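Local atomic coordinates of collagen adhesin (Enterococcus faecalis, PDB entry 2OKM), a protein that probably binds collagen as a cell-wall-anchored surface adhesin, this chain being the collagen-binding N2 region of the longer protein. Residues Phe56-Asp61 with Ala70-Gln75; Lys65-Ala70 with Gln75-Ile80; Leu90-Asp95 with Phe102-Thr107. All coordinates share one frame; numbering follows the deposited sequence.

Contact 1 of 3, residues Phe56-Asp61 with Ala70-Gln75; sequences FDIVND and AEFEQQ
The F56 and F72 rings lie almost flat on one another in an offset stack, centroids 3.9 Å apart and planes 10° from parallel. One face of F56 carries CG of F72 over its centre; one face of F72 carries CE2 of F56 over its own, 3.6 Å above the plane. At the edge of the F72 ring, near its plane, sits CD1 of I58. The pair belongs to the immunoglobulin-like β-sandwich of the collagen-binding domain and fastens the short helix 69-74 onto strand 55-59 at one margin of the interior. The side chains cross at about a right angle, and the two chi1 settings bring the rings face to face: F56 reaches out from the strand with CG anti to the carbonyl carbon (chi1 -62°), whereas F72 leaves the helix with CG anti to the backbone N (chi1 174°). The closest approach is CD2 of F56 to CD1 of F72, 3.5 Å. F72 adds a CH-pi contact from its first side-chain carbon, CB standing over the same F56 face at 4.0 Å from the ring centroid. F56 and I58, two residues apart on the strand, both point toward the helix, so one aromatic side chain is held over a face and at an edge by a single strand. All three side chains are buried, and the join between these segments is wholly apolar. Farther in, the F72 ring also meets F92, steeply inclined to it, and touches F102 and L90, while F56 packs on V104; the helix thus sends F72 into the core between the sheets. CD1 of I58, at the tip of its extended branch, stops 4.3 Å from CD1 of F72.

Contact 2 of 3, residues Lys65-Ala70 with Gln75-Ile80; sequences KYISLA and QGYGKI
A Schellman motif closes helix 69-74, with G76 at positive phi as its C-prime residue, and sets the chain beyond it against the strand that leads into the same helix. The polar half of this contact is gathered at NZ of K65, which donates two hydrogen bonds: to OE1 of Q75 at 2.7 Å and to OH of Y77 at 2.8 Å. The lysine stretches toward the turn and bends at chi3 (69°), which brings its ammonium in beside the tyrosine hydroxyl, at the edge of the Y77 ring and in its plane. From Q75 the side chain runs extended, and NZ meets its carbonyl almost head-on, the C=O...NZ angle being 168°. One ammonium group therefore ties together the two residues that flank G76. Next to it the contact turns apolar: CD1 of I67 rests 3.9 Å from CE1 of Y77, approaching the ring obliquely. At the far end CD2 of L69 and CG2 of I80 lie 3.7 Å apart, the two side chains crossing at about a right angle; CD1 of L69 is equally close to that methyl, so the leucine fork straddles it. S68 and E71 form a capping box at the helix start. Strand 64-68 pairs with strand 55-59, where I58 lies against both I67 and Y77. K96 is a cation-pi partner of Y77, and strand 78-82 goes on to pair with strand 87-92 at the border of the other sheet.

Contact 3 of 3, residues Leu90-Asp95 with Phe102-Thr107; sequences LRFYRD and FIVRYT
F92 turns the edge of its ring onto the face of F102, and V104 meets F92 at another point of its rim. This is the interior of the immunoglobulin-like β-sandwich: strand 87-92 belongs to one antiparallel sheet, strand 101-110 to the other, and their axes pass 11.2 Å apart at 157°, facing each other through side chains. The two phenylalanine planes are inclined by 51°, centroids 4.7 Å apart, an edge-to-face pair short of a true perpendicular. CD1 of F92 stands over the centre of the F102 ring, 3.6 Å above its plane, and the closest atoms are CE1 of F92 and CG of F102, 3.6 Å apart. With CG anti to the carbonyl carbon (chi1 -61°), F92 runs antiparallel to the F102 and V104 side chains and slides past both. Its far atom CZ therefore arrives 3.9 Å from CG2 of V104, a methyl lying in the plane of the F92 ring. The same methyl is met tip to tip by CD2 of L90 at 4.2 Å, so one branch of the valine serves two residues of the facing strand. All four side chains are buried. In the next shell I37 and I39 of the neighbouring strand touch F92 from its own sheet, while I58 lies against F102 and L24 against V104. Backbone hydrogen bonds to I39 and I37 hold L90 and F92 in their sheet, and one to V26 does the same for F102. Outermost, the D36 carboxylate spans the end of the strand: OD2 forms a salt bridge with NH1 of R91, and OD1 is hydrogen-bonded to the backbone N of R94.

In the fold
From the N-terminal side, strands 55-59 and 64-68 form a hairpin that runs into helix 69-74, and contact 1 closes that loop by bringing the helix back over the first strand. Contact 2 starts inside this loop and ends beyond it, so the two cross; it closes the helical connection through which the chain passes from one sheet to strand 78-82 of the other. Contact 3 follows in series, closing the loop from strand 87-92 through helix 94-97 to strand 101-110. Strand 101-110 pairs with 55-59, and 87-92 with 78-82; contact 1 seats the helix on one sheet, while contacts 2 and 3 bridge the two. The first two lie on one side of the chain's centre, the third deeper.

Contact 1 of 3, residues Phe56-Asp61 with Ala70-Gln75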
loop_
_atom_site.group_PDB
_atom_site.type_symbol
_atom_site.label_atom_id
_atom_site.label_comp_id
_atom_site.label_asym_id
_atom_site.label_seq_id
_atom_site.Cartn_x
_atom_site.Cartn_y
_atom_site.Cartn_z
ATOM N N PHE A 56 -2.370 -9.210 0.293
ATOM C CA PHE A 56 -2.991 -8.472 -0.796
ATOM C C PHE A 56 -4.428 -8.913 -1.049
ATOM O O PHE A 56 -4.692 -10.080 -1.335
ATOM C CB PHE A 56 -2.161 -8.629 -2.076
ATOM C CG PHE A 56 -0.770 -8.071 -1.972
ATOM C CD1 PHE A 56 0.210 -8.738 -1.243
ATOM C CD2 PHE A 56 -0.444 -6.866 -2.593
ATOM C CE1 PHE A 56 1.500 -8.213 -1.133
ATOM C CE2 PHE A 56 0.842 -6.333 -2.490
ATOM C CZ PHE A 56 1.814 -7.009 -1.758
ATOM N N ASP A 57 -5.338 -7.948 -0.944
ATOM C CA ASP A 57 -6.781 -8.124 -1.138
ATOM C C ASP A 57 -7.026 -7.640 -2.567
ATOM O O ASP A 57 -7.144 -6.439 -2.805
ATOM C CB ASP A 57 -7.495 -7.230 -0.118
ATOM C CG ASP A 57 -9.003 -7.313 -0.192
ATOM O OD1 ASP A 57 -9.539 -7.911 -1.148
ATOM O OD2 ASP A 57 -9.648 -6.757 0.727
ATOM N N ILE A 58 -7.092 -8.585 -3.506
ATOM C CA ILE A 58 -7.235 -8.274 -4.930
ATOM C C ILE A 58 -8.624 -8.566 -5.478
ATOM O O ILE A 58 -9.116 -9.690 -5.381
ATOM C CB ILE A 58 -6.189 -9.075 -5.732
ATOM C CG1 ILE A 58 -4.825 -8.956 -5.047
ATOM C CG2 ILE A 58 -6.100 -8.552 -7.163
ATOM C CD1 ILE A 58 -3.726 -9.739 -5.733
ATOM N N VAL A 59 -9.241 -7.554 -6.080
ATOM C CA VAL A 59 -10.596 -7.711 -6.594
ATOM C C VAL A 59 -10.872 -7.138 -7.979
ATOM O O VAL A 59 -10.465 -6.022 -8.294
ATOM C CB VAL A 59 -11.616 -7.053 -5.619
ATOM C CG1 VAL A 59 -13.037 -7.256 -6.123
ATOM C CG2 VAL A 59 -11.461 -7.632 -4.221
ATOM N N ASN A 60 -11.556 -7.922 -8.807
ATOM C CA ASN A 60 -11.989 -7.455 -10.118
ATOM C C ASN A 60 -13.333 -8.130 -10.386
ATOM O O ASN A 60 -13.826 -8.876 -9.533
ATOM C CB ASN A 60 -10.962 -7.747 -11.229
ATOM C CG ASN A 60 -10.616 -9.211 -11.360
ATOM O OD1 ASN A 60 -11.478 -10.078 -11.278
ATOM N ND2 ASN A 60 -9.338 -9.491 -11.595
ATOM N N ASP A 61 -13.939 -7.862 -11.539
ATOM C CA ASP A 61 -15.245 -8.445 -11.841
ATOM C C ASP A 61 -15.220 -9.938 -12.140
ATOM O O ASP A 61 -16.249 -10.530 -12.479
ATOM C CB ASP A 61 -15.922 -7.690 -12.998
ATOM C CG ASP A 61 -15.111 -7.719 -14.284
ATOM O OD1 ASP A 61 -14.123 -8.477 -14.363
ATOM O OD2 ASP A 61 -15.479 -6.981 -15.227
ATOM N N ALA A 70 4.560 -13.435 -1.307
ATOM C CA ALA A 70 5.201 -14.426 -2.167
ATOM C C ALA A 70 4.270 -14.806 -3.318
ATOM O O ALA A 70 4.704 -14.915 -4.464
ATOM C CB ALA A 70 5.576 -15.668 -1.356
ATOM N N GLU A 71 2.989 -14.996 -3.009
ATOM C CA GLU A 71 2.002 -15.356 -4.024
ATOM C C GLU A 71 1.769 -14.195 -4.993
ATOM O O GLU A 71 1.602 -14.399 -6.196
ATOM C CB GLU A 71 0.693 -15.781 -3.343
ATOM C CG GLU A 71 0.797 -17.145 -2.651
ATOM C CD GLU A 71 -0.322 -17.423 -1.655
ATOM O OE1 GLU A 71 -0.403 -18.573 -1.170
ATOM O OE2 GLU A 71 -1.110 -16.505 -1.342
ATOM N N PHE A 72 1.770 -12.978 -4.456
ATOM C CA PHE A 72 1.586 -11.760 -5.242
ATOM C C PHE A 72 2.661 -11.708 -6.330
ATOM O O PHE A 72 2.386 -11.409 -7.493
ATOM C CB PHE A 72 1.710 -10.546 -4.305
ATOM C CG PHE A 72 1.676 -9.210 -5.002
ATOM C CD1 PHE A 72 0.476 -8.662 -5.448
ATOM C CD2 PHE A 72 2.849 -8.478 -5.175
ATOM C CE1 PHE A 72 0.448 -7.400 -6.052
ATOM C CE2 PHE A 72 2.833 -7.219 -5.777
ATOM C CZ PHE A 72 1.633 -6.678 -6.216
ATOM N N GLU A 73 3.893 -12.011 -5.942
ATOM C CA GLU A 73 4.998 -11.991 -6.884
ATOM C C GLU A 73 5.014 -13.212 -7.802
ATOM O O GLU A 73 5.240 -13.087 -9.004
ATOM C CB GLU A 73 6.319 -11.881 -6.121
ATOM C CG GLU A 73 6.474 -10.542 -5.421
ATOM C CD GLU A 73 7.774 -10.421 -4.658
ATOM O OE1 GLU A 73 8.213 -9.276 -4.423
ATOM O OE2 GLU A 73 8.351 -11.465 -4.286
ATOM N N GLN A 74 4.764 -14.387 -7.237
ATOM C CA GLN A 74 4.766 -15.622 -8.015
ATOM C C GLN A 74 3.699 -15.604 -9.107
ATOM O O GLN A 74 3.909 -16.137 -10.200
ATOM C CB GLN A 74 4.543 -16.822 -7.084
ATOM C CG GLN A 74 4.780 -18.193 -7.721
ATOM C CD GLN A 74 3.719 -18.574 -8.732
ATOM O OE1 GLN A 74 2.525 -18.563 -8.430
ATOM N NE2 GLN A 74 4.150 -18.923 -9.940
ATOM N N GLN A 75 2.563 -14.974 -8.821
ATOM C CA GLN A 75 1.466 -14.911 -9.781
ATOM C C GLN A 75 1.547 -13.780 -10.802
ATOM O O GLN A 75 0.620 -13.576 -11.584
ATOM C CB GLN A 75 0.130 -14.865 -9.035
ATOM C CG GLN A 75 -0.206 -16.190 -8.365
ATOM C CD GLN A 75 -1.489 -16.145 -7.564
ATOM O OE1 GLN A 75 -2.495 -15.599 -8.014
ATOM N NE2 GLN A 75 -1.464 -16.738 -6.373
#

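Contact 2 of 3, residues Lys65-Ala70 with Gln75-Ile80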
loop_
_atom_site.group_PDB
_atom_site.type_symbol
_atom_site.label_atom_id
_atom_site.label_comp_id
_atom_site.label_asym_id
_atom_site.label_seq_id
_atom_site.Cartn_x
_atom_site.Cartn_y
_atom_site.Cartn_z
ATOM N N LYS A 65 -9.523 -12.319 -4.416
ATOM C CA LYS A 65 -8.406 -13.112 -3.917
ATOM C C LYS A 65 -7.717 -12.385 -2.767
ATOM O O LYS A 65 -7.655 -11.159 -2.739
ATOM C CB LYS A 65 -7.380 -13.378 -5.046
ATOM C CG LYS A 65 -7.954 -14.112 -6.273
ATOM C CD LYS A 65 -7.052 -13.993 -7.529
ATOM C CE LYS A 65 -5.743 -14.761 -7.397
ATOM N NZ LYS A 65 -4.983 -14.807 -8.687
ATOM N N TYR A 66 -7.214 -13.157 -1.812
ATOM C CA TYR A 66 -6.474 -12.625 -0.672
ATOM C C TYR A 66 -5.224 -13.491 -0.646
ATOM O O TYR A 66 -5.281 -14.664 -0.273
ATOM C CB TYR A 66 -7.267 -12.783 0.630
ATOM C CG TYR A 66 -8.401 -11.788 0.810
ATOM C CD1 TYR A 66 -8.264 -10.683 1.656
ATOM C CD2 TYR A 66 -9.622 -11.973 0.167
ATOM C CE1 TYR A 66 -9.330 -9.793 1.859
ATOM C CE2 TYR A 66 -10.688 -11.094 0.360
ATOM C CZ TYR A 66 -10.540 -10.010 1.207
ATOM O OH TYR A 66 -11.617 -9.169 1.410
ATOM N N ILE A 67 -4.101 -12.911 -1.064
ATOM C CA ILE A 67 -2.851 -13.652 -1.142
ATOM C C ILE A 67 -1.672 -13.014 -0.416
ATOM O O ILE A 67 -1.708 -11.843 -0.044
ATOM C CB ILE A 67 -2.465 -13.876 -2.619
ATOM C CG1 ILE A 67 -2.231 -12.528 -3.310
ATOM C CG2 ILE A 67 -3.587 -14.619 -3.335
ATOM C CD1 ILE A 67 -1.881 -12.642 -4.784
ATOM N N SER A 68 -0.623 -13.810 -0.225
ATOM C CA SER A 68 0.588 -13.357 0.451
ATOM C C SER A 68 1.486 -12.617 -0.526
ATOM O O SER A 68 1.228 -12.591 -1.730
ATOM C CB SER A 68 1.357 -14.559 1.001
ATOM O OG SER A 68 1.830 -15.357 -0.071
ATOM N N LEU A 69 2.547 -12.019 0.004
ATOM C CA LEU A 69 3.510 -11.296 -0.817
ATOM C C LEU A 69 4.179 -12.259 -1.796
ATOM O O LEU A 69 4.349 -11.945 -2.972
ATOM C CB LEU A 69 4.571 -10.644 0.072
ATOM C CG LEU A 69 5.733 -9.938 -0.624
ATOM C CD1 LEU A 69 5.215 -8.832 -1.534
ATOM C CD2 LEU A 69 6.669 -9.370 0.434
ATOM N N ALA A 70 4.560 -13.435 -1.307
ATOM C CA ALA A 70 5.201 -14.426 -2.167
ATOM C C ALA A 70 4.270 -14.806 -3.318
ATOM O O ALA A 70 4.704 -14.915 -4.464
ATOM C CB ALA A 70 5.576 -15.668 -1.356
ATOM N N GLN A 75 2.563 -14.974 -8.821
ATOM C CA GLN A 75 1.466 -14.911 -9.781
ATOM C C GLN A 75 1.547 -13.780 -10.802
ATOM O O GLN A 75 0.620 -13.576 -11.584
ATOM C CB GLN A 75 0.130 -14.865 -9.035
ATOM C CG GLN A 75 -0.206 -16.190 -8.365
ATOM C CD GLN A 75 -1.489 -16.145 -7.564
ATOM O OE1 GLN A 75 -2.495 -15.599 -8.014
ATOM N NE2 GLN A 75 -1.464 -16.738 -6.373
ATOM N N GLY A 76 2.654 -13.044 -10.788
ATOM C CA GLY A 76 2.846 -11.972 -11.747
ATOM C C GLY A 76 2.081 -10.679 -11.546
ATOM O O GLY A 76 1.810 -9.970 -12.514
ATOM N N TYR A 77 1.734 -10.357 -10.302
ATOM C CA TYR A 77 1.013 -9.121 -10.025
ATOM C C TYR A 77 1.961 -7.945 -9.842
ATOM O O TYR A 77 1.598 -6.802 -10.101
ATOM C CB TYR A 77 0.170 -9.239 -8.753
ATOM C CG TYR A 77 -1.116 -10.007 -8.909
ATOM C CD1 TYR A 77 -1.205 -11.338 -8.520
ATOM C CD2 TYR A 77 -2.256 -9.393 -9.427
ATOM C CE1 TYR A 77 -2.400 -12.045 -8.637
ATOM C CE2 TYR A 77 -3.457 -10.094 -9.551
ATOM C CZ TYR A 77 -3.520 -11.417 -9.151
ATOM O OH TYR A 77 -4.702 -12.114 -9.247
ATOM N N GLY A 78 3.171 -8.222 -9.375
ATOM C CA GLY A 78 4.108 -7.138 -9.158
ATOM C C GLY A 78 5.320 -7.564 -8.363
ATOM O O GLY A 78 5.646 -8.749 -8.290
ATOM N N LYS A 79 5.974 -6.594 -7.738
ATOM C CA LYS A 79 7.184 -6.876 -6.987
ATOM C C LYS A 79 7.421 -5.836 -5.900
ATOM O O LYS A 79 7.069 -4.668 -6.061
ATOM C CB LYS A 79 8.364 -6.886 -7.963
ATOM C CG LYS A 79 9.696 -7.313 -7.385
ATOM C CD LYS A 79 10.707 -7.496 -8.510
ATOM C CE LYS A 79 11.963 -8.197 -8.025
ATOM N NZ LYS A 79 12.825 -8.616 -9.169
ATOM N N ILE A 80 8.006 -6.265 -4.787
ATOM C CA ILE A 80 8.313 -5.343 -3.703
ATOM C C ILE A 80 9.822 -5.345 -3.531
ATOM O O ILE A 80 10.492 -6.322 -3.866
ATOM C CB ILE A 80 7.648 -5.765 -2.366
ATOM C CG1 ILE A 80 7.655 -4.587 -1.389
ATOM C CG2 ILE A 80 8.401 -6.947 -1.739
ATOM C CD1 ILE A 80 6.750 -4.791 -0.187
#

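Contact 3 of 3, residues Leu90-Asp95 with Phe102-Thr107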
loop_
_atom_site.group_PDB
_atom_site.type_symbol
_atom_site.label_atom_id
_atom_site.label_comp_id
_atom_site.label_asym_id
_atom_site.label_seq_id
_atom_site.Cartn_x
_atom_site.Cartn_y
_atom_site.Cartn_z
ATOM N N LEU A 90 6.973 -0.593 -3.965
ATOM C CA LEU A 90 6.037 -1.620 -4.393
ATOM C C LEU A 90 5.481 -1.289 -5.770
ATOM O O LEU A 90 4.955 -0.198 -5.992
ATOM C CB LEU A 90 4.897 -1.737 -3.374
ATOM C CG LEU A 90 3.766 -2.732 -3.659
ATOM C CD1 LEU A 90 4.325 -4.134 -3.821
ATOM C CD2 LEU A 90 2.765 -2.686 -2.509
ATOM N N ARG A 91 5.607 -2.237 -6.692
ATOM C CA ARG A 91 5.122 -2.053 -8.053
ATOM C C ARG A 91 4.052 -3.075 -8.416
ATOM O O ARG A 91 4.152 -4.245 -8.050
ATOM C CB ARG A 91 6.290 -2.177 -9.028
ATOM C CG ARG A 91 5.887 -2.195 -10.483
ATOM C CD ARG A 91 7.123 -2.249 -11.366
ATOM N NE ARG A 91 8.070 -1.159 -11.123
ATOM C CZ ARG A 91 8.218 -0.107 -11.921
ATOM N NH1 ARG A 91 7.474 -0.004 -13.006
ATOM N NH2 ARG A 91 9.134 0.825 -11.661
ATOM N N PHE A 92 3.021 -2.610 -9.115
ATOM C CA PHE A 92 1.930 -3.459 -9.589
ATOM C C PHE A 92 2.051 -3.427 -11.105
ATOM O O PHE A 92 1.997 -2.351 -11.712
ATOM C CB PHE A 92 0.568 -2.880 -9.193
ATOM C CG PHE A 92 0.361 -2.761 -7.712
ATOM C CD1 PHE A 92 -0.307 -3.756 -7.007
ATOM C CD2 PHE A 92 0.840 -1.652 -7.023
ATOM C CE1 PHE A 92 -0.498 -3.649 -5.634
ATOM C CE2 PHE A 92 0.655 -1.535 -5.648
ATOM C CZ PHE A 92 -0.014 -2.534 -4.953
ATOM N N TYR A 93 2.228 -4.592 -11.721
ATOM C CA TYR A 93 2.363 -4.642 -13.172
ATOM C C TYR A 93 1.054 -4.282 -13.872
ATOM O O TYR A 93 -0.032 -4.641 -13.422
ATOM C CB TYR A 93 2.844 -6.024 -13.619
ATOM C CG TYR A 93 4.172 -6.441 -13.016
ATOM C CD1 TYR A 93 5.209 -5.520 -12.856
ATOM C CD2 TYR A 93 4.399 -7.761 -12.628
ATOM C CE1 TYR A 93 6.442 -5.906 -12.324
ATOM C CE2 TYR A 93 5.631 -8.156 -12.095
ATOM C CZ TYR A 93 6.642 -7.224 -11.947
ATOM O OH TYR A 93 7.855 -7.604 -11.414
ATOM N N ARG A 94 1.187 -3.568 -14.982
ATOM C CA ARG A 94 0.058 -3.097 -15.773
ATOM C C ARG A 94 -1.071 -4.094 -16.029
ATOM O O ARG A 94 -2.219 -3.857 -15.645
ATOM C CB ARG A 94 0.583 -2.572 -17.115
ATOM C CG ARG A 94 -0.380 -1.706 -17.918
ATOM C CD ARG A 94 -1.498 -2.501 -18.570
ATOM N NE ARG A 94 -2.275 -1.679 -19.500
ATOM C CZ ARG A 94 -2.002 -1.541 -20.793
ATOM N NH1 ARG A 94 -0.966 -2.173 -21.329
ATOM N NH2 ARG A 94 -2.768 -0.768 -21.555
ATOM N N ASP A 95 -0.754 -5.206 -16.682
ATOM C CA ASP A 95 -1.782 -6.174 -17.036
ATOM C C ASP A 95 -2.756 -6.620 -15.957
ATOM O O ASP A 95 -3.971 -6.506 -16.139
ATOM C CB ASP A 95 -1.158 -7.408 -17.693
ATOM C CG ASP A 95 -0.975 -7.234 -19.183
ATOM O OD1 ASP A 95 -0.795 -8.253 -19.882
ATOM O OD2 ASP A 95 -1.013 -6.077 -19.654
ATOM N N PHE A 102 -6.516 -3.233 -5.330
ATOM C CA PHE A 102 -5.632 -3.910 -4.393
ATOM C C PHE A 102 -5.663 -3.196 -3.051
ATOM O O PHE A 102 -5.466 -1.985 -2.993
ATOM C CB PHE A 102 -4.171 -3.862 -4.865
ATOM C CG PHE A 102 -3.928 -4.463 -6.220
ATOM C CD1 PHE A 102 -3.408 -5.749 -6.341
ATOM C CD2 PHE A 102 -4.197 -3.735 -7.378
ATOM C CE1 PHE A 102 -3.155 -6.303 -7.601
ATOM C CE2 PHE A 102 -3.948 -4.278 -8.636
ATOM C CZ PHE A 102 -3.427 -5.564 -8.748
ATOM N N ILE A 103 -5.931 -3.930 -1.978
ATOM C CA ILE A 103 -5.844 -3.328 -0.658
ATOM C C ILE A 103 -4.683 -4.089 -0.038
ATOM O O ILE A 103 -4.761 -5.299 0.192
ATOM C CB ILE A 103 -7.116 -3.505 0.182
ATOM C CG1 ILE A 103 -8.236 -2.648 -0.416
ATOM C CG2 ILE A 103 -6.847 -3.071 1.628
ATOM C CD1 ILE A 103 -9.568 -2.785 0.290
ATOM N N VAL A 104 -3.585 -3.379 0.182
ATOM C CA VAL A 104 -2.391 -3.982 0.750
ATOM C C VAL A 104 -2.386 -3.721 2.239
ATOM O O VAL A 104 -2.421 -2.572 2.674
ATOM C CB VAL A 104 -1.104 -3.380 0.133
ATOM C CG1 VAL A 104 0.118 -4.158 0.607
ATOM C CG2 VAL A 104 -1.195 -3.409 -1.386
ATOM N N ARG A 105 -2.356 -4.797 3.013
ATOM C CA ARG A 105 -2.334 -4.691 4.460
ATOM C C ARG A 105 -0.975 -5.123 4.986
ATOM O O ARG A 105 -0.424 -6.127 4.547
ATOM C CB ARG A 105 -3.408 -5.594 5.083
ATOM C CG ARG A 105 -4.854 -5.150 4.858
ATOM C CD ARG A 105 -5.817 -6.137 5.512
ATOM N NE ARG A 105 -7.201 -5.662 5.509
ATOM C CZ ARG A 105 -7.997 -5.654 4.443
ATOM N NH1 ARG A 105 -7.560 -6.104 3.274
ATOM N NH2 ARG A 105 -9.236 -5.188 4.546
ATOM N N TYR A 106 -0.429 -4.349 5.915
ATOM C CA TYR A 106 0.833 -4.698 6.548
ATOM C C TYR A 106 0.893 -3.980 7.878
ATOM O O TYR A 106 0.169 -3.010 8.104
ATOM C CB TYR A 106 2.036 -4.329 5.662
ATOM C CG TYR A 106 2.277 -2.849 5.466
ATOM C CD1 TYR A 106 3.076 -2.123 6.354
ATOM C CD2 TYR A 106 1.717 -2.175 4.379
ATOM C CE1 TYR A 106 3.314 -0.764 6.160
ATOM C CE2 TYR A 106 1.946 -0.817 4.176
ATOM C CZ TYR A 106 2.745 -0.118 5.069
ATOM O OH TYR A 106 2.973 1.224 4.873
ATOM N N THR A 107 1.749 -4.462 8.769
ATOM C CA THR A 107 1.870 -3.842 10.076
ATOM C C THR A 107 3.288 -3.412 10.364
ATOM O O THR A 107 4.233 -3.816 9.689
ATOM C CB THR A 107 1.463 -4.808 11.202
ATOM O OG1 THR A 107 2.213 -6.023 11.082
ATOM C CG2 THR A 107 -0.022 -5.113 11.136
#